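Local coordinates for coiled-coil quantitatively-enriched protein 1 (Schizosaccharomyces pombe, PDB 7CUJ) that links telomeres to the centrosome during meiosis and is required for telomere clustering, telomere length regulation and chromosome segregation, at residues Ile14-Ser19 with Glu280-Ile285; Ser101-Phe106 with Leu209-Leu214; Gln142-Glu147 with Pro160-Cys165. All coordinates share one frame; numbering follows the deposited sequence.

In the fold
The three contacts lie in the alpha/beta part of this fragment of a longer telomere protein and share one six-stranded parallel sheet. Contact 1 joins edge strand 11-16 to helix 275-294, close to the chain end. Contact 2 sets helix 102-112 on strand 208-213, the sheet neighbour of strand 11-16; their centres are about 7 Å apart and I14 N and R210 O probably share a hydrogen bond. Contact 3, about 17 Å between centres from contact 2 and 21 Å from contact 1, pairs strands 146-148 and 162-166 at the other edge. Along the chain they are nested, 3 within 2 within 1, so successively longer chain loops are closed on a single sheet.

Contact 1: Ile14-Ser19 with Glu280-Ile285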
loop_
_atom_site.group_PDB
_atom_site.type_symbol
_atom_site.label_atom_id
_atom_site.label_comp_id
_atom_site.label_asym_id
_atom_site.label_seq_id
_atom_site.Cartn_x
_atom_site.Cartn_y
_atom_site.Cartn_z
ATOM N N ILE A 14 -9.788 -21.490 25.459
ATOM C CA ILE A 14 -11.013 -20.777 25.774
ATOM C C ILE A 14 -11.232 -19.725 24.689
ATOM O O ILE A 14 -10.565 -18.691 24.668
ATOM C CB ILE A 14 -10.939 -20.160 27.187
ATOM C CG1 ILE A 14 -10.677 -21.230 28.252
ATOM C CG2 ILE A 14 -12.193 -19.353 27.493
ATOM C CD1 ILE A 14 -10.194 -20.692 29.578
ATOM N N GLY A 15 -12.159 -20.023 23.776
ATOM C CA GLY A 15 -12.509 -19.105 22.707
ATOM C C GLY A 15 -13.415 -17.987 23.210
ATOM O O GLY A 15 -14.529 -18.242 23.661
ATOM N N LEU A 16 -12.919 -16.749 23.113
ATOM C CA LEU A 16 -13.643 -15.572 23.563
ATOM C C LEU A 16 -13.834 -14.625 22.383
ATOM O O LEU A 16 -12.909 -14.412 21.599
ATOM C CB LEU A 16 -12.837 -14.888 24.672
ATOM C CG LEU A 16 -12.719 -15.657 25.987
ATOM C CD1 LEU A 16 -11.620 -15.069 26.856
ATOM C CD2 LEU A 16 -14.042 -15.657 26.736
ATOM N N PRO A 17 -15.029 -14.010 22.227
ATOM C CA PRO A 17 -15.308 -13.179 21.054
ATOM C C PRO A 17 -14.648 -11.804 21.143
ATOM O O PRO A 17 -14.445 -11.273 22.233
ATOM C CB PRO A 17 -16.839 -13.049 21.080
ATOM C CG PRO A 17 -17.198 -13.152 22.552
ATOM C CD PRO A 17 -16.166 -14.082 23.160
ATOM N N MET A 18 -14.318 -11.239 19.974
ATOM C CA MET A 18 -13.759 -9.899 19.896
ATOM C C MET A 18 -14.892 -8.875 19.936
ATOM O O MET A 18 -16.006 -9.148 19.490
ATOM C CB MET A 18 -12.954 -9.697 18.606
ATOM C CG MET A 18 -11.780 -10.642 18.450
ATOM S SD MET A 18 -10.632 -10.069 17.168
ATOM C CE MET A 18 -9.458 -9.162 18.171
ATOM N N SER A 19 -14.579 -7.690 20.468
ATOM C CA SER A 19 -15.512 -6.577 20.510
ATOM C C SER A 19 -15.613 -5.935 19.127
ATOM O O SER A 19 -14.790 -6.205 18.255
ATOM C CB SER A 19 -15.074 -5.574 21.538
ATOM O OG SER A 19 -13.685 -5.312 21.417
ATOM N N GLU A 280 -23.124 -12.075 27.578
ATOM C CA GLU A 280 -23.851 -13.292 27.906
ATOM C C GLU A 280 -22.950 -14.506 27.700
ATOM O O GLU A 280 -22.817 -15.337 28.596
ATOM C CB GLU A 280 -25.095 -13.439 27.026
ATOM C CG GLU A 280 -26.303 -12.669 27.523
ATOM C CD GLU A 280 -27.491 -12.728 26.577
ATOM O OE1 GLU A 280 -28.550 -13.237 26.991
ATOM O OE2 GLU A 280 -27.354 -12.260 25.426
ATOM N N LYS A 281 -22.340 -14.588 26.510
ATOM C CA LYS A 281 -21.504 -15.712 26.116
ATOM C C LYS A 281 -20.305 -15.822 27.055
ATOM O O LYS A 281 -19.953 -16.925 27.472
ATOM C CB LYS A 281 -21.038 -15.559 24.663
ATOM C CG LYS A 281 -22.111 -15.758 23.603
ATOM C CD LYS A 281 -21.719 -15.191 22.252
ATOM C CE LYS A 281 -22.855 -15.187 21.250
ATOM N NZ LYS A 281 -22.501 -14.438 20.021
ATOM N N THR A 282 -19.701 -14.672 27.385
ATOM C CA THR A 282 -18.492 -14.611 28.194
ATOM C C THR A 282 -18.771 -15.144 29.599
ATOM O O THR A 282 -17.959 -15.882 30.151
ATOM C CB THR A 282 -17.894 -13.198 28.211
ATOM O OG1 THR A 282 -17.736 -12.759 26.861
ATOM C CG2 THR A 282 -16.562 -13.126 28.925
ATOM N N ARG A 283 -19.927 -14.765 30.157
ATOM C CA ARG A 283 -20.320 -15.184 31.493
ATOM C C ARG A 283 -20.594 -16.685 31.514
ATOM O O ARG A 283 -20.173 -17.372 32.441
ATOM C CB ARG A 283 -21.531 -14.381 31.975
ATOM C CG ARG A 283 -21.173 -12.974 32.427
ATOM C CD ARG A 283 -22.360 -12.055 32.615
ATOM N NE ARG A 283 -21.884 -10.723 32.963
ATOM C CZ ARG A 283 -22.651 -9.717 33.366
ATOM N NH1 ARG A 283 -23.958 -9.877 33.483
ATOM N NH2 ARG A 283 -22.103 -8.550 33.657
ATOM N N ASP A 284 -21.288 -17.178 30.480
ATOM C CA ASP A 284 -21.648 -18.583 30.375
ATOM C C ASP A 284 -20.391 -19.440 30.241
ATOM O O ASP A 284 -20.326 -20.530 30.809
ATOM C CB ASP A 284 -22.665 -18.824 29.256
ATOM C CG ASP A 284 -24.086 -18.426 29.627
ATOM O OD1 ASP A 284 -24.245 -17.547 30.504
ATOM O OD2 ASP A 284 -25.027 -19.001 29.040
ATOM N N ILE A 285 -19.396 -18.935 29.499
ATOM C CA ILE A 285 -18.120 -19.622 29.377
ATOM C C ILE A 285 -17.414 -19.606 30.733
ATOM O O ILE A 285 -16.834 -20.612 31.136
ATOM C CB ILE A 285 -17.254 -19.034 28.242
ATOM C CG1 ILE A 285 -17.832 -19.366 26.863
ATOM C CG2 ILE A 285 -15.812 -19.503 28.360
ATOM C CD1 ILE A 285 -17.329 -18.473 25.750
#
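T282 OG1, 4.2 Å from P17 CD, is hydrogen-bonded to the carbonyl oxygen of I278 one turn back in its own helix and, weakly, to S102 OG of helix 102-112. With the hydroxyl held there, the methyl branch of T282 is the part that meets the strand: CG2 lies anti to the backbone N and approaches L16 CD2 at 4.2 Å, the two side chains crossing at about a right angle. One turn on, I285 does most of the packing, and both of its branches touch the strand. Its CG2 meets I14 CG2 at 3.7 Å, as these two isoleucines slide past each other in opposite directions. The other branch, CG1 beside the backbone N (chi1 -70°), carries CD1 to 3.5 Å from G15 O, with L16 CD2 a looser neighbour at 4.4 Å. No hydrogen bond joins the two segments, so they meet by van der Waals packing, mostly of apolar side chains. Strand and helix run nearly antiparallel, at 165°, with their axes 9.5 Å apart. Helix 275-294 thus packs beside edge strand 11-16, while helix 102-112 touches both through F106 and L105, and strand 208-213 hydrogen-bonds to I14 and L16 within the sheet.

Contact 2: Ser101-Phe106 with Leu209-Leu214; sequences SSKFLF and LRLIHL
K103, L211 and H213 supply most of the surface buried where helix 102-112 packs on strand 208-213, an inner strand of the parallel sheet in this alpha/beta fold. The lysine leaves the helix with CG anti to its carbonyl carbon (chi1 -73°) and runs extended from there. Its methylenes meet the imidazole of H213 obliquely, the two side chains coming from opposite directions: CG is 3.7 Å from H213 CE1, and CE reaches 3.4 Å from H213 ND1. The same CE also lies 3.9 Å from L211 CB. The ammonium of this buried lysine has several polar partners: a salt bridge to E218, a hydrogen bond to the carbonyl oxygen of Y189 and a cation-pi contact with that tyrosine's ring. E218 also accepts the backbone N-H of H213, so one carboxylate oxygen ties the lysine to the strand. With an alanine in place of K103, the E218 carboxylate would probably lose its charged mate and a gap is likely to open beside the H213 ring. Further along the helix, F106 has CG anti to its backbone N (chi1 170°), which swings the ring toward the strand, where CE2 meets L211 CD1 at 3.9 Å. At the helix start, S101 is the N-cap: its OG accepts weak bonds from the backbone N-H groups of K103 and F104. The N-H of S102, the first of the helix, donates to a water at 2.7 Å, and that water lies 3.2 Å from H213 NE2, bridging helix and strand.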
loop_
_atom_site.group_PDB
_atom_site.type_symbol
_atom_site.label_atom_id
_atom_site.label_comp_id
_atom_site.label_asym_id
_atom_site.label_seq_id
_atom_site.Cartn_x
_atom_site.Cartn_y
_atom_site.Cartn_z
ATOM N N SER A 101 -12.892 -5.782 26.274
ATOM C CA SER A 101 -12.112 -7.011 26.326
ATOM C C SER A 101 -12.912 -8.138 26.971
ATOM O O SER A 101 -13.231 -8.081 28.156
ATOM C CB SER A 101 -10.791 -6.811 27.023
ATOM O OG SER A 101 -10.081 -8.038 27.116
ATOM N N SER A 102 -13.210 -9.166 26.169
ATOM C CA SER A 102 -13.838 -10.392 26.632
ATOM C C SER A 102 -12.917 -11.121 27.604
ATOM O O SER A 102 -13.376 -11.953 28.379
ATOM C CB SER A 102 -14.171 -11.291 25.472
ATOM O OG SER A 102 -15.439 -10.970 24.928
ATOM N N LYS A 103 -11.616 -10.822 27.530
ATOM C CA LYS A 103 -10.621 -11.503 28.342
ATOM C C LYS A 103 -10.684 -10.995 29.781
ATOM O O LYS A 103 -10.701 -11.789 30.719
ATOM C CB LYS A 103 -9.229 -11.344 27.726
ATOM C CG LYS A 103 -8.998 -12.169 26.470
ATOM C CD LYS A 103 -7.599 -12.057 25.921
ATOM C CE LYS A 103 -7.381 -12.978 24.739
ATOM N NZ LYS A 103 -6.029 -12.804 24.160
ATOM N N PHE A 104 -10.716 -9.665 29.938
ATOM C CA PHE A 104 -10.864 -9.032 31.238
ATOM C C PHE A 104 -12.166 -9.489 31.893
ATOM O O PHE A 104 -12.167 -9.873 33.063
ATOM C CB PHE A 104 -10.801 -7.508 31.106
ATOM C CG PHE A 104 -9.420 -6.911 31.212
ATOM C CD1 PHE A 104 -8.407 -7.297 30.346
ATOM C CD2 PHE A 104 -9.136 -5.943 32.167
ATOM C CE1 PHE A 104 -7.139 -6.743 30.444
ATOM C CE2 PHE A 104 -7.869 -5.386 32.261
ATOM C CZ PHE A 104 -6.871 -5.786 31.400
ATOM N N LEU A 105 -13.262 -9.454 31.121
ATOM C CA LEU A 105 -14.579 -9.825 31.616
ATOM C C LEU A 105 -14.585 -11.294 32.031
ATOM O O LEU A 105 -15.161 -11.641 33.061
ATOM C CB LEU A 105 -15.639 -9.545 30.542
ATOM C CG LEU A 105 -17.074 -9.933 30.906
ATOM C CD1 LEU A 105 -17.555 -9.197 32.148
ATOM C CD2 LEU A 105 -18.016 -9.676 29.740
ATOM N N PHE A 106 -13.937 -12.144 31.222
ATOM C CA PHE A 106 -13.833 -13.562 31.528
ATOM C C PHE A 106 -13.190 -13.753 32.900
ATOM O O PHE A 106 -13.720 -14.487 33.732
ATOM C CB PHE A 106 -13.063 -14.321 30.444
ATOM C CG PHE A 106 -12.725 -15.741 30.815
ATOM C CD1 PHE A 106 -13.655 -16.759 30.652
ATOM C CD2 PHE A 106 -11.487 -16.059 31.360
ATOM C CE1 PHE A 106 -13.351 -18.065 31.010
ATOM C CE2 PHE A 106 -11.185 -17.365 31.720
ATOM C CZ PHE A 106 -12.118 -18.366 31.546
ATOM N N LEU A 209 -4.579 -23.156 30.544
ATOM C CA LEU A 209 -5.720 -22.534 29.892
ATOM C C LEU A 209 -5.201 -21.440 28.963
ATOM O O LEU A 209 -4.317 -20.676 29.343
ATOM C CB LEU A 209 -6.628 -21.937 30.971
ATOM C CG LEU A 209 -7.783 -22.810 31.465
ATOM C CD1 LEU A 209 -7.347 -24.244 31.729
ATOM C CD2 LEU A 209 -8.411 -22.207 32.712
ATOM N N ARG A 210 -5.756 -21.377 27.748
ATOM C CA ARG A 210 -5.392 -20.344 26.790
ATOM C C ARG A 210 -6.621 -19.506 26.450
ATOM O O ARG A 210 -7.633 -20.038 25.999
ATOM C CB ARG A 210 -4.791 -20.955 25.520
ATOM C CG ARG A 210 -3.454 -21.651 25.728
ATOM C CD ARG A 210 -2.759 -21.918 24.408
ATOM N NE ARG A 210 -3.492 -22.851 23.561
ATOM C CZ ARG A 210 -3.194 -23.120 22.295
ATOM N NH1 ARG A 210 -2.169 -22.521 21.712
ATOM N NH2 ARG A 210 -3.918 -23.987 21.612
ATOM N N LEU A 211 -6.516 -18.196 26.690
ATOM C CA LEU A 211 -7.509 -17.235 26.241
ATOM C C LEU A 211 -7.166 -16.863 24.799
ATOM O O LEU A 211 -6.130 -16.250 24.541
ATOM C CB LEU A 211 -7.460 -16.009 27.163
ATOM C CG LEU A 211 -8.239 -16.085 28.480
ATOM C CD1 LEU A 211 -8.292 -17.495 29.051
ATOM C CD2 LEU A 211 -7.677 -15.112 29.502
ATOM N N ILE A 212 -8.036 -17.275 23.869
ATOM C CA ILE A 212 -7.816 -17.083 22.447
ATOM C C ILE A 212 -9.028 -16.364 21.864
ATOM O O ILE A 212 -10.148 -16.861 21.951
ATOM C CB ILE A 212 -7.546 -18.432 21.747
ATOM C CG1 ILE A 212 -6.258 -19.082 22.267
ATOM C CG2 ILE A 212 -7.513 -18.253 20.235
ATOM C CD1 ILE A 212 -6.017 -20.489 21.768
ATOM N N HIS A 213 -8.789 -15.191 21.269
ATOM C CA HIS A 213 -9.862 -14.428 20.652
ATOM C C HIS A 213 -10.289 -15.082 19.341
ATOM O O HIS A 213 -9.450 -15.394 18.496
ATOM C CB HIS A 213 -9.465 -12.958 20.463
ATOM C CG HIS A 213 -9.929 -12.076 21.571
ATOM N ND1 HIS A 213 -9.058 -11.306 22.312
ATOM C CD2 HIS A 213 -11.161 -11.846 22.071
ATOM C CE1 HIS A 213 -9.735 -10.634 23.222
ATOM N NE2 HIS A 213 -11.027 -10.945 23.093
ATOM N N LEU A 214 -11.604 -15.275 19.196
ATOM C CA LEU A 214 -12.184 -15.882 18.009
ATOM C C LEU A 214 -11.984 -14.947 16.817
ATOM O O LEU A 214 -12.384 -13.782 16.859
ATOM C CB LEU A 214 -13.672 -16.163 18.248
ATOM C CG LEU A 214 -14.003 -17.328 19.184
ATOM C CD1 LEU A 214 -15.427 -17.210 19.707
ATOM C CD2 LEU A 214 -13.821 -18.662 18.480
HETATM O O HOH W 1 -13.176 -8.632 23.550
#

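Contact 3: Gln142-Glu147 with Pro160-Cys165; sequences QNIDAE and PAIWIC
Strands 146-148 and 162-166 run parallel, A146 paired to I162 and E147 to W163, with E147 N donating to I162 O at 3.2 Å and I164 N to E147 O at 2.8 Å, the straighter bond at 167°. Just before the paired residues, D145 carries its carboxylate with CG anti to the backbone N (chi1 -180°) and reaches P160, its OD2 3.4 Å from P160 CA, while D145 CB and A161 CB lie alongside at 3.8 Å. The carbonyl oxygen D145 O receives two N-H groups, a sound one from I162 N at 3.1 Å and a weak, bent one from A161 N. D145 is the centre of an inverse gamma turn that leads into the strand. On the face that carries A146 and I162 the touch is tight: I162 CG2 sits between its own backbone N and carbonyl carbon and presses against A146 CB at 3.4 Å. I144 CG2 approaches I162 CG2 more loosely, at 4.3 Å. Here helices 129-141 and 102-112 cover the sheet through L139 and F111. On the other face, P160 CG lies over the centre of the W163 indole, 3.7 Å above its plane, and W163 also stacks with F123 and meets W149 edge-to-face. A Schellman motif with N143 as C-prime residue ends helix 129-141, and the chain then enters the outermost strand. Strand 121-126, this helix and strand 146-148 make a beta-alpha-beta crossover, with strand 162-166 lying between its two strands, as is common in parallel alpha/beta sheets.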
loop_
_atom_site.group_PDB
_atom_site.type_symbol
_atom_site.label_atom_id
_atom_site.label_comp_id
_atom_site.label_asym_id
_atom_site.label_seq_id
_atom_site.Cartn_x
_atom_site.Cartn_y
_atom_site.Cartn_z
ATOM N N GLN A 142 -11.913 -5.536 42.476
ATOM C CA GLN A 142 -13.129 -6.336 42.522
ATOM C C GLN A 142 -13.030 -7.393 43.622
ATOM O O GLN A 142 -13.782 -8.368 43.611
ATOM C CB GLN A 142 -13.405 -7.001 41.168
ATOM C CG GLN A 142 -13.430 -6.052 39.974
ATOM C CD GLN A 142 -14.678 -5.209 39.886
ATOM O OE1 GLN A 142 -15.661 -5.581 39.248
ATOM N NE2 GLN A 142 -14.646 -4.051 40.528
ATOM N N ASN A 143 -12.101 -7.187 44.568
ATOM C CA ASN A 143 -11.881 -8.068 45.710
ATOM C C ASN A 143 -11.405 -9.447 45.254
ATOM O O ASN A 143 -11.968 -10.463 45.661
ATOM C CB ASN A 143 -13.110 -8.177 46.623
ATOM C CG ASN A 143 -13.491 -6.877 47.297
ATOM O OD1 ASN A 143 -12.630 -6.074 47.649
ATOM N ND2 ASN A 143 -14.782 -6.667 47.491
ATOM N N ILE A 144 -10.363 -9.472 44.413
ATOM C CA ILE A 144 -9.706 -10.710 44.022
ATOM C C ILE A 144 -8.233 -10.607 44.410
ATOM O O ILE A 144 -7.568 -9.630 44.072
ATOM C CB ILE A 144 -9.899 -11.009 42.517
ATOM C CG1 ILE A 144 -11.380 -11.049 42.122
ATOM C CG2 ILE A 144 -9.179 -12.291 42.116
ATOM C CD1 ILE A 144 -11.639 -10.866 40.642
ATOM N N ASP A 145 -7.742 -11.627 45.126
ATOM C CA ASP A 145 -6.386 -11.644 45.652
ATOM C C ASP A 145 -5.397 -11.914 44.519
ATOM O O ASP A 145 -4.941 -13.042 44.335
ATOM C CB ASP A 145 -6.262 -12.615 46.833
ATOM C CG ASP A 145 -4.871 -12.685 47.445
ATOM O OD1 ASP A 145 -4.116 -11.700 47.314
ATOM O OD2 ASP A 145 -4.552 -13.726 48.046
ATOM N N ALA A 146 -5.064 -10.854 43.773
ATOM C CA ALA A 146 -4.173 -10.932 42.624
ATOM C C ALA A 146 -2.960 -10.034 42.853
ATOM O O ALA A 146 -3.085 -8.998 43.502
ATOM C CB ALA A 146 -4.925 -10.517 41.386
ATOM N N GLU A 147 -1.797 -10.429 42.310
ATOM C CA GLU A 147 -0.589 -9.622 42.424
ATOM C C GLU A 147 0.451 -10.034 41.378
ATOM O O GLU A 147 0.420 -11.151 40.870
ATOM C CB GLU A 147 -0.045 -9.673 43.856
ATOM C CG GLU A 147 0.208 -8.296 44.452
ATOM C CD GLU A 147 -0.057 -8.165 45.944
ATOM O OE1 GLU A 147 -0.833 -8.979 46.482
ATOM O OE2 GLU A 147 0.508 -7.241 46.563
ATOM N N PRO A 160 -1.087 -16.246 46.548
ATOM C CA PRO A 160 -2.284 -15.486 46.173
ATOM C C PRO A 160 -3.329 -16.325 45.440
ATOM O O PRO A 160 -3.090 -17.489 45.118
ATOM C CB PRO A 160 -1.765 -14.398 45.215
ATOM C CG PRO A 160 -0.269 -14.359 45.441
ATOM C CD PRO A 160 0.108 -15.772 45.831
ATOM N N ALA A 161 -4.490 -15.711 45.183
ATOM C CA ALA A 161 -5.540 -16.332 44.391
ATOM C C ALA A 161 -5.114 -16.421 42.924
ATOM O O ALA A 161 -5.488 -17.372 42.238
ATOM C CB ALA A 161 -6.843 -15.587 44.570
ATOM N N ILE A 162 -4.320 -15.442 42.458
ATOM C CA ILE A 162 -3.778 -15.438 41.102
ATOM C C ILE A 162 -2.528 -14.555 41.023
ATOM O O ILE A 162 -2.567 -13.382 41.388
ATOM C CB ILE A 162 -4.851 -15.051 40.053
ATOM C CG1 ILE A 162 -4.286 -15.024 38.630
ATOM C CG2 ILE A 162 -5.549 -13.745 40.407
ATOM C CD1 ILE A 162 -5.332 -15.145 37.538
ATOM N N TRP A 163 -1.419 -15.141 40.545
ATOM C CA TRP A 163 -0.236 -14.401 40.126
ATOM C C TRP A 163 -0.455 -13.858 38.714
ATOM O O TRP A 163 -0.968 -14.574 37.853
ATOM C CB TRP A 163 1.009 -15.300 40.150
ATOM C CG TRP A 163 1.576 -15.628 41.499
ATOM C CD1 TRP A 163 1.545 -16.845 42.118
ATOM C CD2 TRP A 163 2.302 -14.751 42.383
ATOM N NE1 TRP A 163 2.184 -16.784 43.327
ATOM C CE2 TRP A 163 2.658 -15.514 43.518
ATOM C CE3 TRP A 163 2.677 -13.402 42.336
ATOM C CZ2 TRP A 163 3.365 -14.971 44.591
ATOM C CZ3 TRP A 163 3.376 -12.867 43.397
ATOM C CH2 TRP A 163 3.716 -13.641 44.509
ATOM N N ILE A 164 -0.057 -12.598 38.483
ATOM C CA ILE A 164 -0.027 -12.008 37.150
ATOM C C ILE A 164 1.431 -11.854 36.726
ATOM O O ILE A 164 2.160 -11.046 37.298
ATOM C CB ILE A 164 -0.766 -10.652 37.100
ATOM C CG1 ILE A 164 -2.201 -10.735 37.629
ATOM C CG2 ILE A 164 -0.707 -10.044 35.704
ATOM C CD1 ILE A 164 -3.087 -11.722 36.900
ATOM N N CYS A 165 1.834 -12.613 35.699
ATOM C CA CYS A 165 3.229 -12.678 35.294
ATOM C C CYS A 165 3.414 -12.098 33.893
ATOM O O CYS A 165 2.701 -12.456 32.957
ATOM C CB CYS A 165 3.739 -14.114 35.327
ATOM S SG CYS A 165 5.541 -14.241 35.192
#